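Local atomic coordinates of ADP-ribosylglycohydrolase (Thermus thermophilus, PDB entry 2YZV), a protein that belongs to the ADP-ribosylglycohydrolase family, is built of helices without strands, and carries two bound magnesium ions in this structure. Residues L16-G21 with R133-V138; L137-E142 with E177-A182. All coordinates share one frame; numbering follows the deposited sequence.

Interaction 1: L16-G21 with R133-V138; sequences LGLAVG and RLAPLV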
loop_
_atom_site.group_PDB
_atom_site.type_symbol
_atom_site.label_atom_id
_atom_site.label_comp_id
_atom_site.label_asym_id
_atom_site.label_seq_id
_atom_site.Cartn_x
_atom_site.Cartn_y
_atom_site.Cartn_z
ATOM N N LEU A 16 2.339 -7.857 5.812
ATOM C CA LEU A 16 1.769 -7.643 7.138
ATOM C C LEU A 16 1.827 -6.168 7.530
ATOM O O LEU A 16 0.919 -5.656 8.185
ATOM C CB LEU A 16 2.502 -8.490 8.185
ATOM C CG LEU A 16 2.093 -9.960 8.351
ATOM C CD1 LEU A 16 0.709 -10.024 8.960
ATOM C CD2 LEU A 16 2.126 -10.688 7.017
ATOM N N GLY A 17 2.889 -5.481 7.116
ATOM C CA GLY A 17 3.021 -4.067 7.430
ATOM C C GLY A 17 1.877 -3.264 6.835
ATOM O O GLY A 17 1.417 -2.282 7.423
ATOM N N LEU A 18 1.428 -3.677 5.656
ATOM C CA LEU A 18 0.316 -3.010 4.979
ATOM C C LEU A 18 -0.915 -3.052 5.887
ATOM O O LEU A 18 -1.534 -2.021 6.156
ATOM C CB LEU A 18 0.022 -3.725 3.655
ATOM C CG LEU A 18 -1.011 -3.173 2.669
ATOM C CD1 LEU A 18 -0.889 -3.943 1.366
ATOM C CD2 LEU A 18 -2.426 -3.286 3.223
ATOM N N ALA A 19 -1.257 -4.247 6.362
ATOM C CA ALA A 19 -2.420 -4.435 7.226
ATOM C C ALA A 19 -2.266 -3.761 8.586
ATOM O O ALA A 19 -3.229 -3.224 9.133
ATOM C CB ALA A 19 -2.695 -5.926 7.408
ATOM N N VAL A 20 -1.062 -3.809 9.140
ATOM C CA VAL A 20 -0.798 -3.172 10.422
ATOM C C VAL A 20 -1.044 -1.668 10.292
ATOM O O VAL A 20 -1.688 -1.061 11.145
ATOM C CB VAL A 20 0.659 -3.436 10.878
ATOM C CG1 VAL A 20 1.042 -2.499 12.010
ATOM C CG2 VAL A 20 0.798 -4.888 11.334
ATOM N N GLY A 21 -0.538 -1.078 9.212
ATOM C CA GLY A 21 -0.724 0.348 8.991
ATOM C C GLY A 21 -2.176 0.728 8.772
ATOM O O GLY A 21 -2.629 1.765 9.242
ATOM N N ARG A 133 -3.038 -1.268 -1.983
ATOM C CA ARG A 133 -3.105 -2.711 -2.208
ATOM C C ARG A 133 -1.947 -3.294 -3.015
ATOM O O ARG A 133 -1.958 -4.482 -3.336
ATOM C CB ARG A 133 -4.413 -3.029 -2.945
ATOM C CG ARG A 133 -4.424 -2.466 -4.377
ATOM C CD ARG A 133 -5.790 -2.530 -5.064
ATOM N NE ARG A 133 -5.688 -2.002 -6.426
ATOM C CZ ARG A 133 -6.569 -1.179 -6.988
ATOM N NH1 ARG A 133 -7.638 -0.776 -6.313
ATOM N NH2 ARG A 133 -6.367 -0.742 -8.223
ATOM N N LEU A 134 -0.950 -2.468 -3.319
ATOM C CA LEU A 134 0.191 -2.865 -4.148
ATOM C C LEU A 134 1.114 -4.036 -3.777
ATOM O O LEU A 134 1.393 -4.887 -4.622
ATOM C CB LEU A 134 1.077 -1.642 -4.399
ATOM C CG LEU A 134 1.325 -1.147 -5.829
ATOM C CD1 LEU A 134 2.728 -0.571 -5.890
ATOM C CD2 LEU A 134 1.182 -2.269 -6.844
ATOM N N ALA A 135 1.599 -4.071 -2.537
ATOM C CA ALA A 135 2.534 -5.107 -2.085
ATOM C C ALA A 135 2.404 -6.513 -2.683
ATOM O O ALA A 135 3.393 -7.072 -3.165
ATOM C CB ALA A 135 2.515 -5.193 -0.559
ATOM N N PRO A 136 1.203 -7.108 -2.658
ATOM C CA PRO A 136 1.057 -8.457 -3.225
ATOM C C PRO A 136 1.621 -8.610 -4.642
ATOM O O PRO A 136 2.245 -9.627 -4.965
ATOM C CB PRO A 136 -0.450 -8.688 -3.173
ATOM C CG PRO A 136 -0.856 -7.925 -1.950
ATOM C CD PRO A 136 -0.079 -6.632 -2.105
ATOM N N LEU A 137 1.404 -7.605 -5.484
ATOM C CA LEU A 137 1.897 -7.660 -6.855
ATOM C C LEU A 137 3.415 -7.718 -6.906
ATOM O O LEU A 137 3.987 -8.520 -7.651
ATOM C CB LEU A 137 1.418 -6.445 -7.654
ATOM C CG LEU A 137 1.976 -6.323 -9.075
ATOM C CD1 LEU A 137 1.580 -7.538 -9.901
ATOM C CD2 LEU A 137 1.441 -5.053 -9.716
ATOM N N VAL A 138 4.072 -6.867 -6.123
ATOM C CA VAL A 138 5.532 -6.842 -6.117
ATOM C C VAL A 138 6.117 -8.115 -5.506
ATOM O O VAL A 138 7.165 -8.598 -5.946
ATOM C CB VAL A 138 6.065 -5.599 -5.360
ATOM C CG1 VAL A 138 7.588 -5.612 -5.331
ATOM C CG2 VAL A 138 5.569 -4.328 -6.043
#
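Of 16-21, L18 alone meets 133-138, and it does so through one methyl group. The contact is apolar. CD1 of L18 lies 4.1 Å from CB of A135. The same methyl is 4.5 Å from CD of P136, so it sits near the start of helix 135-141. It also comes within 4.4 Å of CA of R133, in the loop that leads to that helix. L18 points toward the other segment and is extended: CG is anti to the backbone N (chi1 -174°), and the second torsion is also near 180°. This reach lets a single leucine span segments whose closest CA atoms, those of L18 and A135, are 7.7 Å apart. The surface buried is small, 98 Å² in all.

No hydrogen bond crosses between the segments. R133 has its CB directed away from 16-21, and its guanidinium bonds elsewhere. Its NH1 bonds Q61, and its NH2 bonds the carbonyl O of A154 and the hydroxyl of T158. The backbone N of A135 is bonded by the side chain of Q261.

This is plain core packing in an all-helical protein. Every touching residue is buried, and the contact centre is 5 Å from the centre of the chain. The L18 side chain is about 9 Å from a magnesium ion. Helix 57-72 lies beside both partners: T59 and A62 touch L18, and A66 touches P136. Helix 283-298 adds L293 against P136, and helix 162-179 packs on L134 and V138.

Interaction 2: L137-E142 with E177-A182; sequences LVLAYE and EALRGA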
loop_
_atom_site.group_PDB
_atom_site.type_symbol
_atom_site.label_atom_id
_atom_site.label_comp_id
_atom_site.label_asym_id
_atom_site.label_seq_id
_atom_site.Cartn_x
_atom_site.Cartn_y
_atom_site.Cartn_z
ATOM N N LEU A 137 1.404 -7.605 -5.484
ATOM C CA LEU A 137 1.897 -7.660 -6.855
ATOM C C LEU A 137 3.415 -7.718 -6.906
ATOM O O LEU A 137 3.987 -8.520 -7.651
ATOM C CB LEU A 137 1.418 -6.445 -7.654
ATOM C CG LEU A 137 1.976 -6.323 -9.075
ATOM C CD1 LEU A 137 1.580 -7.538 -9.901
ATOM C CD2 LEU A 137 1.441 -5.053 -9.716
ATOM N N VAL A 138 4.072 -6.867 -6.123
ATOM C CA VAL A 138 5.532 -6.842 -6.117
ATOM C C VAL A 138 6.117 -8.115 -5.506
ATOM O O VAL A 138 7.165 -8.598 -5.946
ATOM C CB VAL A 138 6.065 -5.599 -5.360
ATOM C CG1 VAL A 138 7.588 -5.612 -5.331
ATOM C CG2 VAL A 138 5.569 -4.328 -6.043
ATOM N N LEU A 139 5.445 -8.669 -4.501
ATOM C CA LEU A 139 5.942 -9.892 -3.876
ATOM C C LEU A 139 6.029 -11.041 -4.875
ATOM O O LEU A 139 6.997 -11.804 -4.867
ATOM C CB LEU A 139 5.042 -10.308 -2.708
ATOM C CG LEU A 139 5.516 -9.931 -1.300
ATOM C CD1 LEU A 139 5.687 -8.429 -1.170
ATOM C CD2 LEU A 139 4.504 -10.440 -0.292
ATOM N N ALA A 140 5.022 -11.160 -5.733
ATOM C CA ALA A 140 4.989 -12.243 -6.713
ATOM C C ALA A 140 5.688 -11.938 -8.034
ATOM O O ALA A 140 6.251 -12.836 -8.659
ATOM C CB ALA A 140 3.544 -12.653 -6.980
ATOM N N TYR A 141 5.669 -10.681 -8.461
ATOM C CA TYR A 141 6.288 -10.318 -9.734
ATOM C C TYR A 141 7.516 -9.423 -9.603
ATOM O O TYR A 141 7.868 -8.687 -10.523
ATOM C CB TYR A 141 5.236 -9.661 -10.635
ATOM C CG TYR A 141 4.236 -10.653 -11.180
ATOM C CD1 TYR A 141 4.500 -11.361 -12.352
ATOM C CD2 TYR A 141 3.050 -10.922 -10.500
ATOM C CE1 TYR A 141 3.613 -12.312 -12.832
ATOM C CE2 TYR A 141 2.152 -11.877 -10.973
ATOM C CZ TYR A 141 2.442 -12.568 -12.141
ATOM O OH TYR A 141 1.572 -13.522 -12.616
ATOM N N GLU A 142 8.179 -9.521 -8.457
ATOM C CA GLU A 142 9.375 -8.737 -8.165
ATOM C C GLU A 142 10.401 -8.732 -9.296
ATOM O O GLU A 142 10.959 -7.692 -9.642
ATOM C CB GLU A 142 10.066 -9.285 -6.915
ATOM C CG GLU A 142 11.298 -8.499 -6.499
ATOM C CD GLU A 142 12.258 -9.322 -5.662
ATOM O OE1 GLU A 142 11.784 -10.166 -4.877
ATOM O OE2 GLU A 142 13.484 -9.117 -5.788
ATOM N N GLU A 177 12.966 -2.418 -4.837
ATOM C CA GLU A 177 14.293 -2.067 -4.341
ATOM C C GLU A 177 14.446 -2.362 -2.857
ATOM O O GLU A 177 15.484 -2.866 -2.418
ATOM C CB GLU A 177 14.589 -0.593 -4.622
ATOM C CG GLU A 177 14.695 -0.283 -6.104
ATOM C CD GLU A 177 15.773 -1.102 -6.783
ATOM O OE1 GLU A 177 16.963 -0.895 -6.468
ATOM O OE2 GLU A 177 15.427 -1.953 -7.626
ATOM N N ALA A 178 13.417 -2.046 -2.076
ATOM C CA ALA A 178 13.478 -2.303 -0.647
ATOM C C ALA A 178 13.604 -3.800 -0.371
ATOM O O ALA A 178 14.386 -4.215 0.485
ATOM C CB ALA A 178 12.235 -1.734 0.047
ATOM N N LEU A 179 12.838 -4.612 -1.097
ATOM C CA LEU A 179 12.879 -6.062 -0.911
ATOM C C LEU A 179 14.252 -6.629 -1.249
ATOM O O LEU A 179 14.646 -7.676 -0.733
ATOM C CB LEU A 179 11.823 -6.743 -1.783
ATOM C CG LEU A 179 10.364 -6.534 -1.372
ATOM C CD1 LEU A 179 9.448 -7.102 -2.448
ATOM C CD2 LEU A 179 10.099 -7.199 -0.022
ATOM N N ARG A 180 14.970 -5.927 -2.115
ATOM C CA ARG A 180 16.294 -6.362 -2.533
ATOM C C ARG A 180 17.406 -5.837 -1.640
ATOM O O ARG A 180 18.588 -6.058 -1.910
ATOM C CB ARG A 180 16.528 -5.964 -3.987
ATOM C CG ARG A 180 15.662 -6.771 -4.937
ATOM C CD ARG A 180 15.817 -6.343 -6.378
ATOM N NE ARG A 180 15.132 -7.274 -7.268
ATOM C CZ ARG A 180 15.101 -7.160 -8.591
ATOM N NH1 ARG A 180 15.717 -6.147 -9.184
ATOM N NH2 ARG A 180 14.460 -8.068 -9.320
ATOM N N GLY A 181 17.025 -5.145 -0.571
ATOM C CA GLY A 181 18.006 -4.635 0.364
ATOM C C GLY A 181 18.573 -3.254 0.116
ATOM O O GLY A 181 19.558 -2.874 0.752
ATOM N N ALA A 182 17.972 -2.495 -0.792
ATOM C CA ALA A 182 18.465 -1.151 -1.073
ATOM C C ALA A 182 18.387 -0.295 0.191
ATOM O O ALA A 182 17.436 -0.398 0.968
ATOM C CB ALA A 182 17.646 -0.512 -2.193
#
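V138 and L179 pack together between two helices of the all-helical fold, beside the C-terminal end of helix 162-179. That helix closes in a Schellman motif. G181 has positive phi, and two backbone bonds return to the last turn: G181 N to A178 O, and A182 N to E177 O. V138 and L139 lie on helix 135-141, and E142 follows in a loop or turn.

The apolar part centres on CD1 of L179. It lies 3.7 Å from CG1 of V138 and 4.2 Å from CD1 of L139. V138 presents CG1, the methyl anti to its backbone N. L139 starts off pointing away, but its CD1 bends back to L179, and the two leucine side chains cross at about a right angle. R10 and R11 of helix 4-26 and A265 of helix 252-267 also touch L179.

The polar part is a salt bridge between E142 and R180, the residue just after helix 162-179. E142 is extended, with CG anti to the backbone N (chi1 -178°), and this carries the carboxylate across to the arginine. OE1 of E142 forms a second salt bridge, to R11. The buried carboxylate is therefore shared between two arginines, which would favour its charged form. R180 is exposed, and its NH2 is hydrogen-bonded to OD1 of N143. E142 and N143, adjacent in sequence, thus both bond the R180 side chain.

The bridge is a single bond through NE; NH2 of R180 is 3.8 Å from OE2 of E142 and not bonded to it. NE of R180 donates to OE2 of E142 at 2.9 Å, with an N-H...O angle of 163°. OE2 accepts on its anti lone pair, near the guanidinium plane, while the carboxylate plane is turned 63° from it.

Both interactions use helix 135-141 and share L137 and V138, with their centres 12 Å apart. Interaction 1 joins the region where that helix begins to helix 4-26, deep in the core. Interaction 2 joins its later part and E142 to the end of helix 162-179, farther out, about 13 Å from the centre of the chain. The chemistry changes along the way. The inner contact is purely apolar and small. The outer one buries 235 Å² and adds a salt bridge from buried E142 to exposed R180. Helix 4-26 takes part in both places: L18 makes the inner contact, and R11 is salt-bridged to E142 at the outer one.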